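PDB 6ZJK: ribonucleoside-diphosphate reductase subunit beta from Clostridium botulinum, which forms the iron-binding R2 subunit of a ribonucleotide reductase, which makes deoxyribonucleotides from ribonucleotides, and probably supplies the radical that starts the reaction. Local coordinates for residues A[56-61]-A[127-132]; A[115-120]-A[195-200]; A[244-249]-A[312-317]. One frame throughout, in Å; residues are numbered along the deposited sequence.

Interaction 1 (A[56-61]-A[127-132]); sequences YSWASD and SSLLNI
Ala59, whose methyl meets Leu129 across the contact, has its backbone N bonded to Tyr56 O at 3.0 Å, near the beginning of helix 58-68. The fold is the all-helical, ferritin-like bundle of R2 proteins, and here the first part of helix 58-68 packs on the side of helix 124-151, one of the helices that carry iron ligands. Leu129 does the work from the bundle side. With CG set beside its backbone N (chi1 -58°), its forked end reaches toward helix 58-68 and the two methyls divide the surface between them. CD1 settles against Ala59, 4.0 Å from Ala59 CB, while CD2 comes to 3.9 Å from Ala59 O, a plain packing contact. CD1 also meets the indole obliquely, 4.1 Å from Trp58 CZ3. Trp58 can meet it there because CG stands between the backbone N and the carbonyl carbon (chi1 48°), which lets the six-membered ring reach Leu129. Tyr56 CB lies 3.5 Å above the indole plane, toward the rim, and so backs one face of the ring. The polar edge of the indole is served by helix 225-255: Trp58 NE1 is hydrogen-bonded to Glu251 OE2, which should fix the rotation of the ring. Leu244 of that same helix also packs on Leu129. On another side of helix 124-151, Ser128 and Asn131 both bond to the carboxylate of Glu138 of the second subunit, so the helix joins this corner to the dimer interface. The side-chain contact itself is apolar, and a single methyl, Leu129 CD1, serves both Ala59 CB and Trp58 CZ3.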
ATOM      1  N   TYR A  56      10.837   7.424  15.751  1.00 41.26           N
ATOM      2  CA  TYR A  56      10.799   8.640  14.926  1.00 44.26           C
ATOM      3  C   TYR A  56       9.473   9.349  15.172  1.00 42.68           C
ATOM      4  O   TYR A  56       8.454   9.061  14.533  1.00 40.11           O
ATOM      5  CB  TYR A  56      11.023   8.304  13.450  1.00 41.71           C
ATOM      6  CG  TYR A  56      12.323   7.563  13.258  1.00 43.19           C
ATOM      7  CD1 TYR A  56      13.530   8.189  13.516  1.00 38.53           C
ATOM      8  CD2 TYR A  56      12.340   6.219  12.901  1.00 40.75           C
ATOM      9  CE1 TYR A  56      14.720   7.525  13.387  1.00 38.13           C
ATOM     10  CE2 TYR A  56      13.530   5.536  12.778  1.00 42.66           C
ATOM     11  CZ  TYR A  56      14.719   6.195  13.028  1.00 44.16           C
ATOM     12  OH  TYR A  56      15.922   5.530  12.909  1.00 47.71           O
ATOM     13  N   SER A  57       9.529  10.332  16.061  1.00 39.26           N
ATOM     14  CA  SER A  57       8.297  10.991  16.484  1.00 48.14           C
ATOM     15  C   SER A  57       7.619  11.723  15.323  1.00 43.07           C
ATOM     16  O   SER A  57       6.384  11.757  15.234  1.00 45.38           O
ATOM     17  CB  SER A  57       8.632  11.945  17.640  1.00 53.14           C
ATOM     18  OG  SER A  57       7.553  12.109  18.539  1.00 63.30           O
ATOM     19  N   TRP A  58       8.370  12.190  14.318  1.00 39.57           N
ATOM     20  CA  TRP A  58       7.745  12.863  13.186  1.00 39.86           C
ATOM     21  C   TRP A  58       6.817  11.946  12.396  1.00 43.47           C
ATOM     22  O   TRP A  58       5.958  12.448  11.666  1.00 40.09           O
ATOM     23  CB  TRP A  58       8.816  13.469  12.272  1.00 43.17           C
ATOM     24  CG  TRP A  58       9.944  12.550  11.913  1.00 40.26           C
ATOM     25  CD1 TRP A  58      11.204  12.503  12.496  1.00 38.07           C
ATOM     26  CD2 TRP A  58       9.943  11.568  10.876  1.00 39.65           C
ATOM     27  NE1 TRP A  58      11.963  11.530  11.878  1.00 39.61           N
ATOM     28  CE2 TRP A  58      11.212  10.944  10.885  1.00 39.01           C
ATOM     29  CE3 TRP A  58       8.992  11.154   9.932  1.00 38.46           C
ATOM     30  CZ2 TRP A  58      11.543   9.932   9.981  1.00 41.59           C
ATOM     31  CZ3 TRP A  58       9.324  10.144   9.047  1.00 37.95           C
ATOM     32  CH2 TRP A  58      10.577   9.550   9.067  1.00 41.42           C
ATOM     33  N   ALA A  59       6.974  10.647  12.511  1.00 41.52           N
ATOM     34  CA  ALA A  59       6.118   9.693  11.836  1.00 40.28           C
ATOM     35  C   ALA A  59       4.650   9.849  12.173  1.00 45.42           C
ATOM     36  O   ALA A  59       3.820   9.745  11.340  1.00 42.49           O
ATOM     37  CB  ALA A  59       6.570   8.310  12.120  1.00 40.07           C
ATOM     38  N   SER A  60       4.340  10.153  13.398  1.00 36.75           N
ATOM     39  CA  SER A  60       2.984  10.314  13.819  1.00 42.50           C
ATOM     40  C   SER A  60       2.222  11.349  13.093  1.00 42.86           C
ATOM     41  O   SER A  60       1.151  11.095  12.671  1.00 42.53           O
ATOM     42  CB  SER A  60       2.905  10.606  15.309  1.00 44.94           C
ATOM     43  OG  SER A  60       3.592   9.652  16.025  1.00 44.03           O
ATOM     44  N   ASP A  61       2.751  12.549  12.993  1.00 42.45           N
ATOM     45  CA  ASP A  61       2.045  13.578  12.283  1.00 47.47           C
ATOM     46  C   ASP A  61       1.925  13.311  10.787  1.00 38.86           C
ATOM     47  O   ASP A  61       0.984  13.661  10.229  1.00 39.08           O
ATOM     48  CB  ASP A  61       2.644  14.934  12.535  1.00 48.16           C
ATOM     49  CG  ASP A  61       2.694  15.261  13.982  1.00 63.88           C
ATOM     50  OD1 ASP A  61       1.653  15.617  14.491  1.00 69.89           O
ATOM     51  OD2 ASP A  61       3.757  15.113  14.612  1.00 60.99           O
ATOM     52  N   SER A 127       7.851   2.068   7.645  1.00 41.26           N
ATOM     53  CA  SER A 127       7.232   1.158   6.672  1.00 40.49           C
ATOM     54  C   SER A 127       5.734   1.408   6.510  1.00 41.55           C
ATOM     55  O   SER A 127       5.194   1.276   5.404  1.00 41.12           O
ATOM     56  CB  SER A 127       7.495  -0.290   7.060  1.00 44.36           C
ATOM     57  OG  SER A 127       8.820  -0.632   6.689  1.00 47.98           O
ATOM     58  N   SER A 128       5.036   1.708   7.601  1.00 35.88           N
ATOM     59  CA  SER A 128       3.640   2.106   7.465  1.00 39.51           C
ATOM     60  C   SER A 128       3.499   3.287   6.519  1.00 36.97           C
ATOM     61  O   SER A 128       2.620   3.300   5.655  1.00 36.49           O
ATOM     62  CB  SER A 128       3.047   2.449   8.818  1.00 39.25           C
ATOM     63  OG  SER A 128       2.991   1.284   9.609  1.00 45.87           O
ATOM     64  N   LEU A 129       4.332   4.291   6.645  1.00 39.91           N
ATOM     65  CA  LEU A 129       4.203   5.462   5.802  1.00 36.48           C
ATOM     66  C   LEU A 129       4.512   5.171   4.356  1.00 36.96           C
ATOM     67  O   LEU A 129       3.904   5.675   3.510  1.00 36.25           O
ATOM     68  CB  LEU A 129       5.004   6.639   6.328  1.00 37.49           C
ATOM     69  CG  LEU A 129       4.792   7.226   7.720  1.00 38.99           C
ATOM     70  CD1 LEU A 129       5.890   8.152   8.150  1.00 35.05           C
ATOM     71  CD2 LEU A 129       3.477   7.869   7.936  1.00 37.14           C
ATOM     72  N   LEU A 130       5.491   4.350   4.099  1.00 38.27           N
ATOM     73  CA  LEU A 130       5.783   4.008   2.710  1.00 35.68           C
ATOM     74  C   LEU A 130       4.651   3.207   2.076  1.00 40.90           C
ATOM     75  O   LEU A 130       4.412   3.333   0.863  1.00 40.24           O
ATOM     76  CB  LEU A 130       7.102   3.234   2.607  1.00 39.10           C
ATOM     77  CG  LEU A 130       8.397   3.994   2.937  1.00 38.52           C
ATOM     78  CD1 LEU A 130       9.527   3.005   3.125  1.00 36.33           C
ATOM     79  CD2 LEU A 130       8.756   4.973   1.830  1.00 35.23           C
ATOM     80  N   ASN A 131       3.962   2.369   2.864  1.00 35.23           N
ATOM     81  CA  ASN A 131       2.800   1.637   2.352  1.00 37.83           C
ATOM     82  C   ASN A 131       1.656   2.591   2.024  1.00 37.09           C
ATOM     83  O   ASN A 131       0.945   2.400   1.035  1.00 36.40           O
ATOM     84  CB  ASN A 131       2.310   0.609   3.382  1.00 41.55           C
ATOM     85  CG  ASN A 131       3.204  -0.605   3.494  1.00 43.21           C
ATOM     86  OD1 ASN A 131       3.959  -0.929   2.585  1.00 50.33           O
ATOM     87  ND2 ASN A 131       3.083  -1.318   4.609  1.00 44.05           N
ATOM     88  N   ILE A 132       1.479   3.623   2.806  1.00 36.52           N
ATOM     89  CA  ILE A 132       0.469   4.578   2.491  1.00 36.11           C
ATOM     90  C   ILE A 132       0.878   5.313   1.203  1.00 44.44           C
ATOM     91  O   ILE A 132       0.078   5.633   0.398  1.00 40.21           O
ATOM     92  CB  ILE A 132       0.295   5.585   3.592  1.00 36.32           C
ATOM     93  CG1 ILE A 132      -0.119   4.911   4.892  1.00 42.61           C
ATOM     94  CG2 ILE A 132      -0.734   6.597   3.242  1.00 37.33           C
ATOM     95  CD1 ILE A 132      -0.249   5.847   6.063  1.00 42.34           C
TER

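Interaction 2 (A[115-120]-A[195-200]); sequences PNISRY and RAIMAN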
ATOM      1  N   PRO A 115       7.760  -0.985  -2.525  1.00 46.58           N
ATOM      2  CA  PRO A 115       7.767  -2.119  -1.622  1.00 47.51           C
ATOM      3  C   PRO A 115       9.087  -2.793  -1.539  1.00 58.40           C
ATOM      4  O   PRO A 115       9.304  -3.574  -0.672  1.00 57.19           O
ATOM      5  CB  PRO A 115       6.783  -3.058  -2.237  1.00 47.50           C
ATOM      6  CG  PRO A 115       5.896  -2.229  -3.006  1.00 47.79           C
ATOM      7  CD  PRO A 115       6.617  -1.019  -3.428  1.00 47.07           C
ATOM      8  N   ASN A 116       9.969  -2.494  -2.458  1.00 51.87           N
ATOM      9  CA  ASN A 116      11.260  -3.108  -2.438  1.00 56.07           C
ATOM     10  C   ASN A 116      12.182  -2.352  -1.533  1.00 53.82           C
ATOM     11  O   ASN A 116      13.135  -2.875  -1.022  1.00 54.35           O
ATOM     12  CB  ASN A 116      11.821  -3.123  -3.834  1.00 56.55           C
ATOM     13  CG  ASN A 116      11.426  -4.341  -4.580  1.00 68.61           C
ATOM     14  OD1 ASN A 116      10.276  -4.722  -4.596  1.00 70.74           O
ATOM     15  ND2 ASN A 116      12.390  -4.960  -5.210  1.00 77.45           N
ATOM     16  N   ILE A 117      11.882  -1.107  -1.343  1.00 46.71           N
ATOM     17  CA  ILE A 117      12.662  -0.337  -0.493  1.00 52.85           C
ATOM     18  C   ILE A 117      12.156  -0.645   0.878  1.00 53.38           C
ATOM     19  O   ILE A 117      12.907  -0.955   1.740  1.00 55.34           O
ATOM     20  CB  ILE A 117      12.492   1.113  -0.835  1.00 50.99           C
ATOM     21  CG1 ILE A 117      13.444   1.452  -1.949  1.00 54.46           C
ATOM     22  CG2 ILE A 117      12.760   1.980   0.354  1.00 43.47           C
ATOM     23  CD1 ILE A 117      13.206   2.796  -2.528  1.00 51.86           C
ATOM     24  N   SER A 118      10.858  -0.557   1.040  1.00 49.23           N
ATOM     25  CA  SER A 118      10.216  -0.806   2.301  1.00 48.31           C
ATOM     26  C   SER A 118      10.528  -2.093   3.009  1.00 53.14           C
ATOM     27  O   SER A 118      10.570  -2.132   4.168  1.00 50.70           O
ATOM     28  CB  SER A 118       8.744  -0.705   2.113  1.00 49.50           C
ATOM     29  OG  SER A 118       8.105  -0.740   3.317  1.00 50.91           O
ATOM     30  N   ARG A 119      10.872  -3.137   2.307  1.00 53.63           N
ATOM     31  CA  ARG A 119      11.196  -4.373   2.901  1.00 55.36           C
ATOM     32  C   ARG A 119      12.576  -4.506   3.518  1.00 54.85           C
ATOM     33  O   ARG A 119      12.896  -5.514   4.051  1.00 53.58           O
ATOM     34  CB  ARG A 119      10.849  -5.475   1.909  1.00 56.77           C
ATOM     35  CG  ARG A 119      11.923  -6.054   1.040  1.00 62.25           C
ATOM     36  CD  ARG A 119      11.375  -7.194   0.166  1.00 66.68           C
ATOM     37  NE  ARG A 119      12.086  -7.219  -1.110  1.00 76.69           N
ATOM     38  CZ  ARG A 119      12.373  -8.291  -1.842  1.00 81.79           C
ATOM     39  NH1 ARG A 119      12.042  -9.506  -1.470  1.00 80.77           N
ATOM     40  NH2 ARG A 119      13.028  -8.136  -2.969  1.00 78.59           N
ATOM     41  N   TYR A 120      13.338  -3.440   3.440  1.00 51.30           N
ATOM     42  CA  TYR A 120      14.655  -3.399   4.030  1.00 52.55           C
ATOM     43  C   TYR A 120      14.638  -2.416   5.175  1.00 50.99           C
ATOM     44  O   TYR A 120      15.538  -2.330   5.890  1.00 48.27           O
ATOM     45  CB  TYR A 120      15.713  -3.015   3.034  1.00 54.29           C
ATOM     46  CG  TYR A 120      16.000  -4.087   2.058  1.00 62.79           C
ATOM     47  CD1 TYR A 120      15.345  -4.155   0.865  1.00 59.36           C
ATOM     48  CD2 TYR A 120      16.901  -5.036   2.324  1.00 64.92           C
ATOM     49  CE1 TYR A 120      15.600  -5.140  -0.030  1.00 56.71           C
ATOM     50  CE2 TYR A 120      17.145  -6.023   1.432  1.00 71.11           C
ATOM     51  CZ  TYR A 120      16.484  -6.049   0.260  1.00 64.06           C
ATOM     52  OH  TYR A 120      16.740  -7.026  -0.618  1.00 68.36           O
ATOM     53  N   ARG A 195      21.551   5.090  -3.343  1.00 51.08           N
ATOM     54  CA  ARG A 195      21.410   5.749  -4.627  1.00 51.05           C
ATOM     55  C   ARG A 195      19.936   5.654  -5.054  1.00 49.47           C
ATOM     56  O   ARG A 195      19.385   6.581  -5.566  1.00 43.46           O
ATOM     57  CB  ARG A 195      22.356   5.164  -5.663  1.00 55.09           C
ATOM     58  CG  ARG A 195      23.818   5.457  -5.424  1.00 57.47           C
ATOM     59  CD  ARG A 195      24.683   5.152  -6.633  1.00 63.92           C
ATOM     60  NE  ARG A 195      25.313   3.847  -6.532  1.00 65.55           N
ATOM     61  CZ  ARG A 195      26.526   3.641  -6.039  1.00 67.12           C
ATOM     62  NH1 ARG A 195      27.248   4.648  -5.603  1.00 62.42           N
ATOM     63  NH2 ARG A 195      27.017   2.425  -5.966  1.00 68.58           N
ATOM     64  N   ALA A 196      19.279   4.573  -4.720  1.00 47.89           N
ATOM     65  CA  ALA A 196      17.887   4.454  -5.046  1.00 47.61           C
ATOM     66  C   ALA A 196      17.024   5.393  -4.229  1.00 49.86           C
ATOM     67  O   ALA A 196      16.018   5.835  -4.681  1.00 46.06           O
ATOM     68  CB  ALA A 196      17.421   3.060  -4.875  1.00 43.29           C
ATOM     69  N   ILE A 197      17.445   5.699  -3.021  1.00 44.22           N
ATOM     70  CA  ILE A 197      16.688   6.573  -2.190  1.00 41.94           C
ATOM     71  C   ILE A 197      16.777   7.958  -2.746  1.00 41.70           C
ATOM     72  O   ILE A 197      15.844   8.649  -2.802  1.00 42.89           O
ATOM     73  CB  ILE A 197      17.197   6.562  -0.738  1.00 45.36           C
ATOM     74  CG1 ILE A 197      17.038   5.193  -0.104  1.00 49.87           C
ATOM     75  CG2 ILE A 197      16.509   7.617   0.073  1.00 38.55           C
ATOM     76  CD1 ILE A 197      15.662   4.806   0.252  1.00 50.18           C
ATOM     77  N   MET A 198      17.941   8.332  -3.199  1.00 42.78           N
ATOM     78  CA  MET A 198      18.153   9.638  -3.765  1.00 45.85           C
ATOM     79  C   MET A 198      17.402   9.752  -5.093  1.00 41.35           C
ATOM     80  O   MET A 198      16.862  10.744  -5.384  1.00 39.27           O
ATOM     81  CB  MET A 198      19.662   9.927  -3.838  1.00 43.09           C
ATOM     82  CG  MET A 198      20.112  11.293  -4.262  1.00 47.93           C
ATOM     83  SD  MET A 198      19.587  12.710  -3.403  1.00 44.81           S
ATOM     84  CE  MET A 198      19.894  13.958  -4.576  1.00 44.91           C
ATOM     85  N   ALA A 199      17.337   8.676  -5.847  1.00 42.82           N
ATOM     86  CA  ALA A 199      16.591   8.648  -7.098  1.00 39.79           C
ATOM     87  C   ALA A 199      15.130   8.972  -6.878  1.00 44.71           C
ATOM     88  O   ALA A 199      14.569   9.772  -7.559  1.00 42.95           O
ATOM     89  CB  ALA A 199      16.726   7.322  -7.729  1.00 43.62           C
ATOM     90  N   ASN A 200      14.526   8.336  -5.894  1.00 41.30           N
ATOM     91  CA  ASN A 200      13.186   8.620  -5.527  1.00 36.53           C
ATOM     92  C   ASN A 200      12.969  10.057  -5.238  1.00 39.03           C
ATOM     93  O   ASN A 200      12.028  10.603  -5.659  1.00 40.74           O
ATOM     94  CB  ASN A 200      12.901   7.925  -4.230  1.00 44.83           C
ATOM     95  CG  ASN A 200      12.004   6.774  -4.374  1.00 52.49           C
ATOM     96  OD1 ASN A 200      10.842   6.935  -4.524  1.00 58.72           O
ATOM     97  ND2 ASN A 200      12.552   5.600  -4.315  1.00 51.24           N
TER
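Ile117 and Asn200 come from opposite directions in the tight part of this contact, with Ile117 CD1 only 3.4 Å from Asn200 ND2. It is helix-on-helix packing inside the ferritin-like bundle, where the last turn of helix 90-118 lies against helix 190-220. The methyl lies off the amide plane, beyond the nitrogen. The amide itself is tied elsewhere: ND2 makes a weak bond to Ala196 O, one turn back, at 3.5 Å and 158°, and OD1 accepts from Gln110. Asn200 thus links the two helices close to the metal site, its side chain about 7 Å from an iron; Glu204, an iron ligand, follows one turn later. With Ile117 CG1 beside the backbone N (chi1 -85°) and CG2 anti to that N, one branch goes to Asn200 and the other to Ile197. The second packs less closely, CG2 resting 4.1 Å from Ile197 CD1 as the two side chains pass at a slant. Looser still is the flank at Ala196, whose CB comes no nearer than 4.8 Å to Ile117. Past Ile117 the helix runs out toward partly exposed Arg119, which packs on Arg119 of the second subunit. At that end Tyr120 N closes a turn on Ile117 O, 3.0 Å away.

Interaction 3 (A[244-249]-A[312-317]); sequences LFQNII and VAIGLK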
ATOM      1  N   LEU A 244       8.724  13.099   3.489  1.00 39.94           N
ATOM      2  CA  LEU A 244       9.017  11.752   3.984  1.00 33.58           C
ATOM      3  C   LEU A 244      10.432  11.331   3.605  1.00 38.98           C
ATOM      4  O   LEU A 244      11.227  10.940   4.470  1.00 35.65           O
ATOM      5  CB  LEU A 244       7.984  10.746   3.457  1.00 35.49           C
ATOM      6  CG  LEU A 244       8.140   9.245   3.764  1.00 34.24           C
ATOM      7  CD1 LEU A 244       8.228   9.008   5.263  1.00 34.15           C
ATOM      8  CD2 LEU A 244       6.983   8.456   3.201  1.00 37.28           C
ATOM      9  N   PHE A 245      10.772  11.453   2.333  1.00 36.67           N
ATOM     10  CA  PHE A 245      12.106  11.098   1.879  1.00 40.58           C
ATOM     11  C   PHE A 245      13.198  12.031   2.450  1.00 40.95           C
ATOM     12  O   PHE A 245      14.241  11.615   2.725  1.00 35.59           O
ATOM     13  CB  PHE A 245      12.191  10.892   0.366  1.00 41.14           C
ATOM     14  CG  PHE A 245      11.832   9.494  -0.064  1.00 38.45           C
ATOM     15  CD1 PHE A 245      10.569   9.084  -0.063  1.00 37.79           C
ATOM     16  CD2 PHE A 245      12.780   8.595  -0.400  1.00 40.87           C
ATOM     17  CE1 PHE A 245      10.245   7.823  -0.403  1.00 37.58           C
ATOM     18  CE2 PHE A 245      12.455   7.319  -0.742  1.00 42.57           C
ATOM     19  CZ  PHE A 245      11.188   6.942  -0.745  1.00 39.10           C
ATOM     20  N   GLN A 246      12.902  13.283   2.640  1.00 36.72           N
ATOM     21  CA  GLN A 246      13.851  14.185   3.304  1.00 40.20           C
ATOM     22  C   GLN A 246      14.235  13.655   4.691  1.00 41.29           C
ATOM     23  O   GLN A 246      15.416  13.626   5.062  1.00 40.20           O
ATOM     24  CB  GLN A 246      13.240  15.592   3.398  1.00 40.27           C
ATOM     25  CG  GLN A 246      13.264  16.381   2.065  1.00 41.66           C
ATOM     26  CD  GLN A 246      12.468  17.699   2.091  1.00 49.61           C
ATOM     27  OE1 GLN A 246      11.903  18.081   3.127  1.00 41.59           O
ATOM     28  NE2 GLN A 246      12.447  18.416   0.939  1.00 38.35           N
ATOM     29  N   ASN A 247      13.239  13.228   5.466  1.00 38.90           N
ATOM     30  CA  ASN A 247      13.490  12.712   6.808  1.00 41.00           C
ATOM     31  C   ASN A 247      14.145  11.338   6.793  1.00 40.62           C
ATOM     32  O   ASN A 247      15.022  11.058   7.619  1.00 43.40           O
ATOM     33  CB  ASN A 247      12.189  12.672   7.585  1.00 39.76           C
ATOM     34  CG  ASN A 247      11.875  14.000   8.185  1.00 41.24           C
ATOM     35  OD1 ASN A 247      12.297  14.274   9.296  1.00 50.12           O
ATOM     36  ND2 ASN A 247      11.127  14.822   7.486  1.00 45.59           N
ATOM     37  N   ILE A 248      13.751  10.468   5.864  1.00 39.49           N
ATOM     38  CA  ILE A 248      14.407   9.169   5.775  1.00 38.98           C
ATOM     39  C   ILE A 248      15.896   9.351   5.503  1.00 39.05           C
ATOM     40  O   ILE A 248      16.738   8.706   6.139  1.00 40.55           O
ATOM     41  CB  ILE A 248      13.733   8.280   4.704  1.00 36.66           C
ATOM     42  CG1 ILE A 248      12.328   7.835   5.144  1.00 34.77           C
ATOM     43  CG2 ILE A 248      14.565   7.043   4.454  1.00 35.25           C
ATOM     44  CD1 ILE A 248      11.579   6.955   4.063  1.00 36.54           C
ATOM     45  N   ILE A 249      16.254  10.251   4.619  1.00 36.70           N
ATOM     46  CA  ILE A 249      17.644  10.478   4.310  1.00 39.79           C
ATOM     47  C   ILE A 249      18.409  11.073   5.503  1.00 42.31           C
ATOM     48  O   ILE A 249      19.513  10.686   5.781  1.00 40.64           O
ATOM     49  CB  ILE A 249      17.806  11.396   3.105  1.00 36.77           C
ATOM     50  CG1 ILE A 249      17.513  10.650   1.821  1.00 35.61           C
ATOM     51  CG2 ILE A 249      19.217  11.899   3.014  1.00 35.43           C
ATOM     52  CD1 ILE A 249      17.147  11.561   0.686  1.00 38.94           C
ATOM     53  N   VAL A 312      19.225  21.913  -0.648  1.00 47.64           N
ATOM     54  CA  VAL A 312      19.278  22.633   0.624  1.00 47.31           C
ATOM     55  C   VAL A 312      18.581  21.831   1.715  1.00 46.75           C
ATOM     56  O   VAL A 312      19.013  21.816   2.877  1.00 45.71           O
ATOM     57  CB  VAL A 312      18.648  24.028   0.459  1.00 46.32           C
ATOM     58  CG1 VAL A 312      18.141  24.548   1.796  1.00 51.42           C
ATOM     59  CG2 VAL A 312      19.652  24.994  -0.154  1.00 51.99           C
ATOM     60  N   ALA A 313      17.421  21.300   1.332  1.00 39.50           N
ATOM     61  CA  ALA A 313      16.534  20.603   2.263  1.00 39.72           C
ATOM     62  C   ALA A 313      17.122  19.302   2.789  1.00 43.55           C
ATOM     63  O   ALA A 313      16.641  18.793   3.808  1.00 44.11           O
ATOM     64  CB  ALA A 313      15.183  20.337   1.611  1.00 42.37           C
ATOM     65  N   ILE A 314      18.129  18.741   2.128  1.00 41.54           N
ATOM     66  CA  ILE A 314      18.837  17.593   2.673  1.00 45.15           C
ATOM     67  C   ILE A 314      20.280  17.952   3.039  1.00 46.31           C
ATOM     68  O   ILE A 314      21.139  17.071   3.137  1.00 45.85           O
ATOM     69  CB  ILE A 314      18.762  16.386   1.724  1.00 43.23           C
ATOM     70  CG1 ILE A 314      19.217  16.750   0.310  1.00 42.66           C
ATOM     71  CG2 ILE A 314      17.316  15.901   1.626  1.00 41.43           C
ATOM     72  CD1 ILE A 314      19.400  15.549  -0.570  1.00 42.34           C
ATOM     73  N   GLY A 315      20.557  19.238   3.248  1.00 45.12           N
ATOM     74  CA  GLY A 315      21.842  19.672   3.762  1.00 50.42           C
ATOM     75  C   GLY A 315      22.980  19.715   2.768  1.00 54.29           C
ATOM     76  O   GLY A 315      24.142  19.729   3.176  1.00 46.18           O
ATOM     77  N   LEU A 316      22.698  19.819   1.483  1.00 48.04           N
ATOM     78  CA  LEU A 316      23.751  19.815   0.479  1.00 50.96           C
ATOM     79  C   LEU A 316      23.818  21.168  -0.221  1.00 50.02           C
ATOM     80  O   LEU A 316      22.824  21.898  -0.292  1.00 50.24           O
ATOM     81  CB  LEU A 316      23.510  18.685  -0.529  1.00 52.57           C
ATOM     82  CG  LEU A 316      23.626  17.273   0.052  1.00 52.19           C
ATOM     83  CD1 LEU A 316      23.194  16.258  -0.975  1.00 50.93           C
ATOM     84  CD2 LEU A 316      25.065  17.021   0.457  1.00 54.96           C
ATOM     85  N   LYS A 317      25.006  21.501  -0.726  1.00 56.83           N
ATOM     86  CA  LYS A 317      25.142  22.811  -1.357  1.00 53.37           C
ATOM     87  C   LYS A 317      24.446  22.826  -2.716  1.00 50.83           C
ATOM     88  O   LYS A 317      24.595  21.882  -3.502  1.00 46.48           O
ATOM     89  CB  LYS A 317      26.612  23.185  -1.562  1.00 54.62           C
ATOM     90  CG  LYS A 317      27.546  22.953  -0.394  1.00 56.49           C
ATOM     91  CD  LYS A 317      27.745  24.251   0.381  1.00 67.57           C
ATOM     92  CE  LYS A 317      29.144  24.313   1.017  1.00 73.86           C
ATOM     93  NZ  LYS A 317      29.734  22.990   1.312  1.00 75.94           N
TER
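The carboxamide of Gln246 has the methyl of Ala313 on one face: Ala313 CB stands almost straight above the nitrogen, 3.4 Å from Gln246 NE2, and 3.8 Å from Gln246 CD. A methyl in that place meets the flat side of the amide and does not compete for its N-H groups. NE2 is hydrogen-bonded to Tyr201 OH of helix 190-220. The side chain reaches this far because it is extended past CG, and its last torsion (chi3 2°) sets OE1 on the same side as CB, with NE2 continuing the chain outward. In the helical bundle of R2, this is where helix 225-255 receives the end of helix 296-313. That end is a Schellman motif: Gly315, with positive phi (78°), is its C-prime residue, Leu316 N bonds to Leu311 O, Gly315 N returns to Val312 O at 3.0 Å, and the chain then turns away from the helix. Just before the glycine, Ile314 points toward helix 225-255. The Ile314 and Gln246 side chains cross at about a right angle, with Ile314 CG2 4.1 Å from Gln246 CG. The same CG2 looks on to Ile249, where Ile249 CD1 stays at a loose 4.4 Å. Backbones come near here, the CA atoms of Gln246 and Ile314 being 6.1 Å apart. Ile249 is buried and also packs on Ile197, whereas Ala313 lies at the exposed margin. From inside outward the surface therefore passes from branched aliphatic carbon to the stem and then the amide of a glutamine. Chemically, the two segments hold together by van der Waals contact, while the polar end of Gln246 is anchored by a tyrosine of a third helix; that bond probably limits rotation of the amide.

How the interactions relate
The three contacts lie about 15 to 16 Å apart, centre to centre, in one helical bundle. Along the chain, interactions 1 and 2 interleave, in the order 56-61, 115-120, 127-132, 195-200, and interaction 3 comes after both. Helices 90-118, 124-151, 190-220 and 225-255 each supply one segment and also carry iron ligands, among them Asp107, Glu137, Glu204 and Glu238. Helix 225-255 connects the contacts: its Phe245 packs on Leu130 of interaction 1 and on Asn200 of interaction 2, while Met198 of interaction 2 touches Ile314 of interaction 3. Interactions 1 and 2 also touch the second subunit, so the packing runs continuously from the 312-317 turn to the dimer interface.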